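Local coordinates for kinesin-like protein KAR3 (Saccharomyces cerevisiae, PDB 1F9V) that is a kinesin motor ATPase that probably couples ATP hydrolysis to movement along microtubules, held here with ADP and magnesium, at residues S21-I26 / T43-T48; G36-E41 / D57-Q62; C135-I140 / I194-A199; H169-K174 / L302-T307. The protein carries 2 engineered substitutions. All coordinates share one frame; numbering follows the deposited sequence.

Interaction 1. Residues S21-I26 / T43-T48; sequences SDTSLI and TKIQNT
Leu-25 and Thr-43 face each other as an antiparallel hydrogen-bonded pair, Leu-25 N reaching Thr-43 O at 2.9 Å and Thr-43 N returning to Leu-25 O. A third backbone bond, Ile-45 N to Thr-23 O at 3.0 Å, continues the pairing. Between them, Ser-24 and Lys-44 form a non-hydrogen-bonded pair, and Ser-24 CA also leans on Thr-43 O in a CA-H...O contact of 3.3 Å.

The polar side-chain work lies at either end. Ser-21 and Ser-24 bracket a type I turn, and Ser-21 OG donates to Ser-24 O at 2.8 Å, tying the turn to the strand it leads into. Near the other end a water gives a proton to Leu-25 O and sits 2.8 Å from Thr-43 OG1.

Side-chain packing is small and tight. Ile-45 has CG1 anti to its backbone N (chi1 -159°), which leaves CG2 facing Thr-23; there it comes to 3.5 Å from Thr-23 CB, while CD1 runs on to a van der Waals contact with the Asp-22 carbonyl, 3.7 Å from Asp-22 O.

This is the solvent-facing open end of the hairpin made by strands 24-28 and 38-44, away from its connecting loop. Its Ser-24 and Lys-44 face rests on helix 325-338, touching Ile-325, with Lys-44 NZ bonded to Asn-326 OD1 of the helix and Ser-24 OG to Ser-322 OG just before it.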
# COMPACT_ATOMS: atom_id res chain seq x y z
N SER A 21 -15.47 14.57 16.78
CA SER A 21 -16.41 13.69 16.10
C SER A 21 -17.84 14.10 16.47
O SER A 21 -18.74 13.26 16.59
CB SER A 21 -16.15 12.24 16.50
OG SER A 21 -17.01 11.36 15.79
N ASP A 22 -18.04 15.41 16.64
CA ASP A 22 -19.33 15.97 17.02
C ASP A 22 -20.49 15.73 16.05
O ASP A 22 -21.64 15.65 16.47
CB ASP A 22 -19.21 17.49 17.20
CG ASP A 22 -18.38 17.88 18.40
OD1 ASP A 22 -18.05 17.01 19.24
OD2 ASP A 22 -18.05 19.08 18.51
N THR A 23 -20.18 15.62 14.76
CA THR A 23 -21.23 15.45 13.76
C THR A 23 -21.22 14.15 12.95
O THR A 23 -21.80 14.09 11.87
CB THR A 23 -21.24 16.64 12.79
OG1 THR A 23 -19.92 16.83 12.26
CG2 THR A 23 -21.66 17.91 13.52
N SER A 24 -20.56 13.13 13.47
CA SER A 24 -20.52 11.84 12.78
C SER A 24 -20.15 10.74 13.75
O SER A 24 -19.68 11.00 14.87
CB SER A 24 -19.51 11.87 11.61
OG SER A 24 -18.21 12.21 12.05
N LEU A 25 -20.36 9.50 13.33
CA LEU A 25 -20.05 8.35 14.16
C LEU A 25 -19.42 7.24 13.34
O LEU A 25 -19.94 6.82 12.31
CB LEU A 25 -21.33 7.83 14.82
CG LEU A 25 -21.22 6.46 15.49
CD1 LEU A 25 -20.35 6.58 16.73
CD2 LEU A 25 -22.61 5.94 15.84
N ILE A 26 -18.27 6.77 13.80
CA ILE A 26 -17.60 5.67 13.14
C ILE A 26 -17.51 4.61 14.21
O ILE A 26 -16.84 4.79 15.23
CB ILE A 26 -16.18 6.06 12.67
CG1 ILE A 26 -16.28 7.04 11.51
CG2 ILE A 26 -15.42 4.81 12.24
CD1 ILE A 26 -14.96 7.69 11.13
N THR A 43 -21.94 6.86 10.20
CA THR A 43 -23.18 7.63 10.14
C THR A 43 -22.90 9.12 10.24
O THR A 43 -22.07 9.56 11.04
CB THR A 43 -24.12 7.25 11.29
OG1 THR A 43 -24.25 5.83 11.36
CG2 THR A 43 -25.49 7.87 11.07
N LYS A 44 -23.59 9.91 9.42
CA LYS A 44 -23.46 11.36 9.44
C LYS A 44 -24.65 11.88 10.25
O LYS A 44 -25.78 11.45 10.04
CB LYS A 44 -23.48 11.93 8.02
CG LYS A 44 -22.17 11.73 7.27
CD LYS A 44 -22.25 12.24 5.84
CE LYS A 44 -22.72 13.69 5.79
NZ LYS A 44 -21.65 14.64 5.37
N ILE A 45 -24.38 12.81 11.16
CA ILE A 45 -25.42 13.37 12.03
C ILE A 45 -26.59 14.01 11.29
O ILE A 45 -27.72 13.99 11.79
CB ILE A 45 -24.81 14.40 13.03
CG1 ILE A 45 -25.73 14.57 14.23
CG2 ILE A 45 -24.58 15.73 12.34
CD1 ILE A 45 -25.18 15.49 15.30
N GLN A 46 -26.35 14.56 10.11
CA GLN A 46 -27.41 15.20 9.33
C GLN A 46 -28.53 14.23 8.95
O GLN A 46 -29.64 14.65 8.64
CB GLN A 46 -26.82 15.82 8.06
CG GLN A 46 -26.50 14.80 6.97
CD GLN A 46 -25.92 15.44 5.72
OE1 GLN A 46 -26.28 15.07 4.60
NE2 GLN A 46 -25.02 16.40 5.91
N ASN A 47 -28.22 12.94 8.96
CA ASN A 47 -29.20 11.91 8.63
C ASN A 47 -28.76 10.58 9.24
O ASN A 47 -28.23 9.71 8.55
CB ASN A 47 -29.33 11.76 7.11
CG ASN A 47 -30.40 10.77 6.72
OD1 ASN A 47 -31.36 10.54 7.47
ND2 ASN A 47 -30.25 10.16 5.55
N THR A 48 -29.01 10.44 10.53
CA THR A 48 -28.61 9.24 11.25
C THR A 48 -29.39 7.98 10.87
O THR A 48 -29.08 6.89 11.36
CB THR A 48 -28.68 9.47 12.77
OG1 THR A 48 -29.98 9.96 13.12
CG2 THR A 48 -27.63 10.49 13.19
O HOH W 1 -22.16 4.56 12.64

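Interaction 2. Residues G36-E41 / D57-Q62; sequences GVQSME and DKIFDQ
The side-chain amide of Gln-38 lies with one face against Ile-59: the backbone N and O and the CB of Ile-59 are all on that side, with CB 3.8 Å from Gln-38 CD. At one end of the amide, OE1 accepts from Ile-59 N at 2.9 Å; the N-H points well at the oxygen but comes from above the carbonyl plane, 61° out of it. At the other end NE2 donates to Asn-29 O. The Phe-60 ring, turned away from this contact, carries Lys-58 CG over one face near its rim.

An extended chain with CG anti to the backbone N (chi1 -166°) carries the amide of Gln-38 across to the second strand. With an alanine in place of Gln-38, Ile-59 N and Asn-29 O would probably both be left without their amide partner, and a gap would open over Ile-59.

Ile-59 replies with CD1, which tucks in 3.5 Å from Gln-38 O and is touched by CB, CG and SD of Met-40, its distance to Met-40 SD being 3.7 Å. Farther along, a water donates to Gly-36 O at 2.7 Å and to Asp-57 OD1 at 2.6 Å; that carboxylate also pairs with Arg-342 and accepts from Val-7 N.

The short strands 38-41 and 58-60 run at 55° with axes 6.4 Å apart. Strand 38-44 already has neighbours on both edges, so Gln-38 and Met-40 reach from its face to strand 58-60 of the central sheet, where OE1 satisfies the buried N-H of Ile-59.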
# COMPACT_ATOMS: atom_id res chain seq x y z
N GLY A 36 -14.40 -14.57 9.68
CA GLY A 36 -13.12 -14.13 9.14
C GLY A 36 -13.05 -12.69 8.64
O GLY A 36 -12.12 -12.35 7.90
N VAL A 37 -14.01 -11.85 9.01
CA VAL A 37 -13.99 -10.45 8.60
C VAL A 37 -14.34 -9.56 9.78
O VAL A 37 -14.76 -10.04 10.83
CB VAL A 37 -14.99 -10.16 7.44
CG1 VAL A 37 -14.67 -11.04 6.24
CG2 VAL A 37 -16.43 -10.38 7.91
N GLN A 38 -14.16 -8.26 9.60
CA GLN A 38 -14.47 -7.27 10.62
C GLN A 38 -15.34 -6.21 9.98
O GLN A 38 -15.10 -5.80 8.84
CB GLN A 38 -13.19 -6.64 11.17
CG GLN A 38 -13.41 -5.87 12.45
CD GLN A 38 -12.12 -5.56 13.16
OE1 GLN A 38 -11.04 -5.94 12.70
NE2 GLN A 38 -12.22 -4.88 14.30
N SER A 39 -16.36 -5.74 10.70
CA SER A 39 -17.26 -4.74 10.15
C SER A 39 -17.23 -3.41 10.89
O SER A 39 -16.76 -3.31 12.02
CB SER A 39 -18.69 -5.28 10.13
OG SER A 39 -19.12 -5.55 11.45
N MET A 40 -17.74 -2.39 10.21
CA MET A 40 -17.81 -1.05 10.77
C MET A 40 -19.02 -0.33 10.19
O MET A 40 -19.54 -0.71 9.13
CB MET A 40 -16.52 -0.27 10.46
CG MET A 40 -16.31 0.04 8.99
SD MET A 40 -14.68 0.73 8.64
CE MET A 40 -14.88 2.39 9.29
N GLU A 41 -19.47 0.70 10.90
CA GLU A 41 -20.62 1.49 10.48
C GLU A 41 -20.28 2.96 10.58
O GLU A 41 -19.69 3.40 11.56
CB GLU A 41 -21.84 1.19 11.36
CG GLU A 41 -22.45 -0.17 11.11
CD GLU A 41 -23.46 -0.55 12.18
OE1 GLU A 41 -23.85 0.33 12.96
OE2 GLU A 41 -23.86 -1.74 12.23
N ASP A 57 -11.04 -7.33 5.72
CA ASP A 57 -10.34 -8.46 6.32
C ASP A 57 -9.91 -8.11 7.74
O ASP A 57 -9.80 -8.98 8.60
CB ASP A 57 -9.14 -8.83 5.45
CG ASP A 57 -9.56 -9.38 4.10
OD1 ASP A 57 -10.01 -10.54 4.04
OD2 ASP A 57 -9.46 -8.65 3.10
N LYS A 58 -9.68 -6.82 7.98
CA LYS A 58 -9.28 -6.36 9.30
C LYS A 58 -9.47 -4.86 9.39
O LYS A 58 -9.27 -4.13 8.42
CB LYS A 58 -7.81 -6.71 9.56
CG LYS A 58 -7.30 -6.27 10.93
CD LYS A 58 -7.13 -7.42 11.93
CE LYS A 58 -7.75 -8.73 11.45
NZ LYS A 58 -7.06 -9.93 12.04
N ILE A 59 -9.87 -4.40 10.57
CA ILE A 59 -10.05 -2.97 10.77
C ILE A 59 -9.26 -2.60 12.01
O ILE A 59 -9.50 -3.13 13.09
CB ILE A 59 -11.53 -2.58 10.95
CG1 ILE A 59 -12.33 -2.98 9.71
CG2 ILE A 59 -11.64 -1.06 11.15
CD1 ILE A 59 -13.82 -2.72 9.82
N PHE A 60 -8.30 -1.71 11.84
CA PHE A 60 -7.47 -1.24 12.95
C PHE A 60 -8.08 0.06 13.45
O PHE A 60 -8.40 0.94 12.65
CB PHE A 60 -6.03 -0.99 12.47
CG PHE A 60 -5.33 -2.22 11.98
CD1 PHE A 60 -4.83 -3.16 12.87
CD2 PHE A 60 -5.17 -2.44 10.61
CE1 PHE A 60 -4.18 -4.31 12.42
CE2 PHE A 60 -4.52 -3.59 10.15
CZ PHE A 60 -4.02 -4.52 11.05
N ASP A 61 -8.24 0.18 14.76
CA ASP A 61 -8.81 1.40 15.31
C ASP A 61 -7.74 2.30 15.92
O ASP A 61 -6.54 2.02 15.80
CB ASP A 61 -9.92 1.08 16.33
CG ASP A 61 -9.41 0.37 17.57
OD1 ASP A 61 -8.21 0.51 17.90
OD2 ASP A 61 -10.23 -0.33 18.21
N GLN A 62 -8.17 3.38 16.56
CA GLN A 62 -7.24 4.33 17.15
C GLN A 62 -6.29 3.76 18.20
O GLN A 62 -5.25 4.35 18.47
CB GLN A 62 -8.02 5.51 17.75
CG GLN A 62 -8.76 6.33 16.71
CD GLN A 62 -10.24 6.02 16.67
OE1 GLN A 62 -10.65 4.86 16.47
NE2 GLN A 62 -11.06 7.05 16.87
O HOH W 2 -10.12 -12.21 6.07

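Interaction 3. Residues C135-I140 / I194-A199; sequences CEFIEI and IILKKA
Helix 192-199 covers one side of strand 130-141 in the central sheet, and the join is made by Phe-137 and Cys-135 from the strand meeting Ile-195, Leu-196 and Ala-199 from the helix. The two run nearly alongside each other, axes 9.8 Å apart and 21° from parallel.

Phe-137 does most of the work. Its CG stands anti to the backbone N (chi1 -162°), sending the ring up to the last turn of the helix, where CD2 is 3.2 Å and CE2 3.3 Å from Ala-199 CB. Both are shorter than ordinary carbon contact, so the exact fit there is doubtful, though the methyl clearly meets that part of the ring obliquely. Leu-196 starts out pointing away from the strand, yet its CD2 bends back to 4.4 Å from Phe-137 CE2.

One turn before Ala-199, Ile-195 drops its side chain between the two strand residues: CD1 and CG1 both lie about 4.1 Å from Cys-135 SG, and CG2 rests more loosely against Phe-137 CB. The helix is held in shape here by Ala-199 N bonding to Ile-195 O at 3.0 Å. Phe-221 of strand 218-228 and Leu-149 each touch both Phe-137 and Ile-195 and complete the apolar layer, while Ile-138 turns to Leu-301 of helix 297-306 instead.

Sheet residues alternating between helices in this way are characteristic of the three-layer alpha/beta sandwich of P-loop NTPases; in kinesins the helix placed here leads toward the first switch region of the nucleotide site.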
# COMPACT_ATOMS: atom_id res chain seq x y z
N CYS A 135 17.39 -2.89 -3.01
CA CYS A 135 16.18 -2.09 -3.11
C CYS A 135 16.30 -0.85 -3.97
O CYS A 135 17.39 -0.40 -4.32
CB CYS A 135 15.74 -1.67 -1.71
SG CYS A 135 16.87 -0.50 -0.88
N GLU A 136 15.14 -0.29 -4.30
CA GLU A 136 15.04 0.94 -5.06
C GLU A 136 13.94 1.73 -4.37
O GLU A 136 13.05 1.15 -3.74
CB GLU A 136 14.62 0.68 -6.51
CG GLU A 136 15.61 -0.13 -7.33
CD GLU A 136 15.35 -1.62 -7.24
OE1 GLU A 136 14.18 -2.02 -7.37
OE2 GLU A 136 16.31 -2.39 -7.03
N PHE A 137 14.01 3.05 -4.46
CA PHE A 137 13.01 3.93 -3.87
C PHE A 137 12.72 4.99 -4.92
O PHE A 137 13.55 5.86 -5.20
CB PHE A 137 13.53 4.58 -2.58
CG PHE A 137 12.46 5.15 -1.70
CD1 PHE A 137 11.11 4.89 -1.93
CD2 PHE A 137 12.80 5.97 -0.63
CE1 PHE A 137 10.11 5.43 -1.11
CE2 PHE A 137 11.81 6.52 0.20
CZ PHE A 137 10.47 6.24 -0.05
N ILE A 138 11.53 4.89 -5.52
CA ILE A 138 11.14 5.82 -6.56
C ILE A 138 9.80 6.46 -6.24
O ILE A 138 9.13 6.09 -5.28
CB ILE A 138 10.99 5.09 -7.93
CG1 ILE A 138 9.85 4.08 -7.86
CG2 ILE A 138 12.30 4.38 -8.30
CD1 ILE A 138 9.41 3.52 -9.21
N GLU A 139 9.43 7.43 -7.06
CA GLU A 139 8.15 8.08 -6.92
C GLU A 139 7.60 8.27 -8.32
O GLU A 139 8.36 8.36 -9.29
CB GLU A 139 8.28 9.44 -6.22
CG GLU A 139 8.38 10.60 -7.17
CD GLU A 139 8.50 11.94 -6.47
OE1 GLU A 139 8.31 12.01 -5.24
OE2 GLU A 139 8.79 12.93 -7.17
N ILE A 140 6.28 8.27 -8.44
CA ILE A 140 5.63 8.51 -9.71
C ILE A 140 4.86 9.81 -9.49
O ILE A 140 4.01 9.89 -8.61
CB ILE A 140 4.66 7.38 -10.10
CG1 ILE A 140 5.45 6.13 -10.51
CG2 ILE A 140 3.77 7.82 -11.26
CD1 ILE A 140 4.61 4.90 -10.72
N ILE A 194 20.17 4.64 5.70
CA ILE A 194 20.86 5.41 4.67
C ILE A 194 19.93 5.67 3.49
O ILE A 194 19.93 6.77 2.92
CB ILE A 194 22.12 4.66 4.16
CG1 ILE A 194 23.13 4.51 5.29
CG2 ILE A 194 22.73 5.41 2.98
CD1 ILE A 194 24.04 3.31 5.12
N ILE A 195 19.14 4.66 3.13
CA ILE A 195 18.20 4.77 2.02
C ILE A 195 17.14 5.82 2.31
O ILE A 195 16.93 6.75 1.52
CB ILE A 195 17.49 3.42 1.75
CG1 ILE A 195 18.52 2.28 1.64
CG2 ILE A 195 16.63 3.52 0.49
CD1 ILE A 195 19.44 2.39 0.45
N LEU A 196 16.45 5.66 3.44
CA LEU A 196 15.40 6.59 3.83
C LEU A 196 15.97 8.00 3.98
O LEU A 196 15.36 8.97 3.54
CB LEU A 196 14.76 6.13 5.14
CG LEU A 196 13.98 4.82 5.04
CD1 LEU A 196 13.62 4.31 6.43
CD2 LEU A 196 12.74 5.03 4.21
N LYS A 197 17.14 8.09 4.59
CA LYS A 197 17.79 9.37 4.79
C LYS A 197 18.07 10.04 3.45
O LYS A 197 17.87 11.25 3.28
CB LYS A 197 19.11 9.16 5.54
CG LYS A 197 18.94 8.91 7.03
CD LYS A 197 20.27 8.96 7.75
CE LYS A 197 20.73 10.39 7.92
NZ LYS A 197 20.21 11.32 6.87
N LYS A 198 18.53 9.24 2.49
CA LYS A 198 18.85 9.72 1.15
C LYS A 198 17.61 10.27 0.44
O LYS A 198 17.63 11.36 -0.13
CB LYS A 198 19.45 8.57 0.33
CG LYS A 198 20.11 9.00 -0.98
CD LYS A 198 21.50 8.37 -1.17
CE LYS A 198 21.73 7.12 -0.32
NZ LYS A 198 22.57 6.10 -1.03
N ALA A 199 16.52 9.50 0.50
CA ALA A 199 15.26 9.89 -0.14
C ALA A 199 14.69 11.19 0.42
O ALA A 199 13.97 11.91 -0.27
CB ALA A 199 14.26 8.77 0.01

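Interaction 4. Residues H169-K174 / L302-T307; sequences HDQETK and LQYSLT
Tyr-304 reaches from helix 297-306 into the bend between strands 167-170 and 175-178, and nearly every atom of its side chain meets that bend. CB begins 3.3 Å from Lys-174 O, and CG follows beside the same carbonyl. With chi1 at -72° the ring then slides beneath Lys-174, whose CA stands over its centre in a CH-pi contact, 3.8 Å from the centroid. On one side of the ring CD2 lies 3.3 Å from Lys-174 C and CE2 meets His-169 CB at 3.7 Å; on the other CD1 and CE1 run under Lys-174 CE, 3.4 Å from CD1. At the tip OH comes to 3.3 Å from Gln-171 CA.

Gln-303 OE1 lies off-centre over the opposite face of the tyrosine. The same oxygen sits above the centre of the His-169 ring, whose plane is only 16° from that of the amide, so amide and imidazole are stacked; His-169 ND1 is taken by Thr-176 OG1.

Replacing the tyrosine by an alanine would probably open a gap under Lys-174 and take away the ring its CA and CE rest on, leaving the lysine its bond to Thr-307.

Beyond the ring, Lys-174 NZ donates to Thr-307 OG1 at 3.1 Å and to a water. These two acceptors hand on hydrogen bonds, the water to Tyr-304 O and Thr-307 OG1 to Gln-303 O at 2.8 Å, which would probably stabilise the ammonium charge near the helix end, while van der Waals and CH-pi contact with the Lys-174 backbone and chain, together with His-169 CB, holds the ring.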
# COMPACT_ATOMS: atom_id res chain seq x y z
N HIS A 169 10.11 -4.91 -18.82
CA HIS A 169 9.47 -6.12 -18.37
C HIS A 169 10.15 -7.31 -19.04
O HIS A 169 10.27 -7.35 -20.27
CB HIS A 169 7.99 -6.13 -18.75
CG HIS A 169 7.16 -5.14 -18.00
ND1 HIS A 169 7.15 -5.07 -16.62
CD2 HIS A 169 6.27 -4.21 -18.44
CE1 HIS A 169 6.29 -4.14 -16.24
NE2 HIS A 169 5.75 -3.60 -17.32
N ASP A 170 10.61 -8.26 -18.23
CA ASP A 170 11.25 -9.47 -18.73
C ASP A 170 10.17 -10.55 -18.67
O ASP A 170 9.96 -11.17 -17.63
CB ASP A 170 12.43 -9.86 -17.84
CG ASP A 170 13.28 -10.99 -18.43
OD1 ASP A 170 14.49 -11.02 -18.14
OD2 ASP A 170 12.74 -11.83 -19.18
N GLN A 171 9.49 -10.76 -19.79
CA GLN A 171 8.42 -11.74 -19.87
C GLN A 171 8.90 -13.15 -19.54
O GLN A 171 8.10 -14.03 -19.23
CB GLN A 171 7.78 -11.72 -21.27
CG GLN A 171 7.83 -10.35 -21.96
CD GLN A 171 9.05 -10.18 -22.85
OE1 GLN A 171 10.13 -9.77 -22.39
NE2 GLN A 171 8.90 -10.48 -24.14
N GLU A 172 10.21 -13.36 -19.61
CA GLU A 172 10.79 -14.66 -19.32
C GLU A 172 10.73 -14.98 -17.83
O GLU A 172 10.09 -15.95 -17.42
CB GLU A 172 12.25 -14.70 -19.80
CG GLU A 172 13.19 -15.53 -18.94
CD GLU A 172 13.51 -16.88 -19.56
OE1 GLU A 172 13.40 -17.91 -18.86
OE2 GLU A 172 13.87 -16.90 -20.76
N THR A 173 11.40 -14.16 -17.04
CA THR A 173 11.46 -14.35 -15.60
C THR A 173 10.29 -13.67 -14.87
O THR A 173 10.18 -13.77 -13.65
CB THR A 173 12.76 -13.79 -15.04
OG1 THR A 173 12.93 -12.45 -15.50
CG2 THR A 173 13.94 -14.62 -15.51
N LYS A 174 9.44 -13.00 -15.64
CA LYS A 174 8.30 -12.28 -15.08
C LYS A 174 8.76 -11.27 -14.03
O LYS A 174 8.17 -11.15 -12.95
CB LYS A 174 7.29 -13.26 -14.48
CG LYS A 174 6.29 -13.80 -15.49
CD LYS A 174 4.96 -14.14 -14.82
CE LYS A 174 3.88 -13.11 -15.15
NZ LYS A 174 2.92 -12.86 -14.02
N LEU A 302 3.98 -2.32 -11.93
CA LEU A 302 3.78 -3.43 -11.00
C LEU A 302 3.01 -4.65 -11.48
O LEU A 302 2.72 -5.54 -10.68
CB LEU A 302 3.08 -2.90 -9.73
CG LEU A 302 3.78 -1.74 -9.03
CD1 LEU A 302 2.91 -1.22 -7.87
CD2 LEU A 302 5.14 -2.22 -8.51
N GLN A 303 2.70 -4.73 -12.76
CA GLN A 303 1.92 -5.84 -13.28
C GLN A 303 2.35 -7.25 -12.87
O GLN A 303 1.51 -8.08 -12.56
CB GLN A 303 1.83 -5.75 -14.81
CG GLN A 303 3.12 -6.04 -15.55
CD GLN A 303 2.95 -5.92 -17.05
OE1 GLN A 303 3.78 -6.42 -17.83
NE2 GLN A 303 1.87 -5.27 -17.47
N TYR A 304 3.66 -7.53 -12.86
CA TYR A 304 4.12 -8.87 -12.48
C TYR A 304 3.98 -9.15 -10.97
O TYR A 304 3.99 -10.30 -10.55
CB TYR A 304 5.58 -9.08 -12.91
CG TYR A 304 5.77 -9.23 -14.40
CD1 TYR A 304 4.79 -9.84 -15.19
CD2 TYR A 304 6.92 -8.75 -15.02
CE1 TYR A 304 4.97 -9.98 -16.58
CE2 TYR A 304 7.11 -8.89 -16.40
CZ TYR A 304 6.13 -9.50 -17.17
OH TYR A 304 6.32 -9.64 -18.53
N SER A 305 3.88 -8.09 -10.18
CA SER A 305 3.74 -8.23 -8.73
C SER A 305 2.26 -8.18 -8.34
O SER A 305 1.91 -8.28 -7.16
CB SER A 305 4.51 -7.13 -8.00
OG SER A 305 5.90 -7.42 -7.95
N LEU A 306 1.40 -8.04 -9.34
CA LEU A 306 -0.04 -7.98 -9.12
C LEU A 306 -0.73 -9.21 -9.69
O LEU A 306 -1.89 -9.47 -9.41
CB LEU A 306 -0.62 -6.73 -9.78
CG LEU A 306 -0.30 -5.39 -9.11
CD1 LEU A 306 -0.77 -4.24 -9.98
CD2 LEU A 306 -1.00 -5.34 -7.75
N THR A 307 -0.01 -9.97 -10.50
CA THR A 307 -0.57 -11.15 -11.13
C THR A 307 0.09 -12.43 -10.65
O THR A 307 1.01 -12.39 -9.84
CB THR A 307 -0.44 -11.06 -12.66
OG1 THR A 307 0.92 -10.78 -13.02
CG2 THR A 307 -1.34 -9.94 -13.20
O HOH W 3 4.05 -12.79 -11.40

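In the fold
Interactions 1 and 2 share strand 38-44 and the small three-stranded sheet; their centres lie about 19 Å apart and Ile-26 touches Met-40 between them. Along the chain their segments alternate, and both close before interactions 3 and 4 open on the opposite side of the chain's centre. Interactions 3 and 4 also alternate, with centres about 22 Å apart. Interactions 2 and 3 reach the same central sheet, their centres about 32 Å apart. Interaction 1 thus closes the small sheet on itself, while interactions 2, 3 and 4 join that sheet, a helix and a hairpin bend to the rest of the motor domain. A second bound ADP, separate from the one in the P-loop pocket, lies about 7 Å from the side chain of Asp-57.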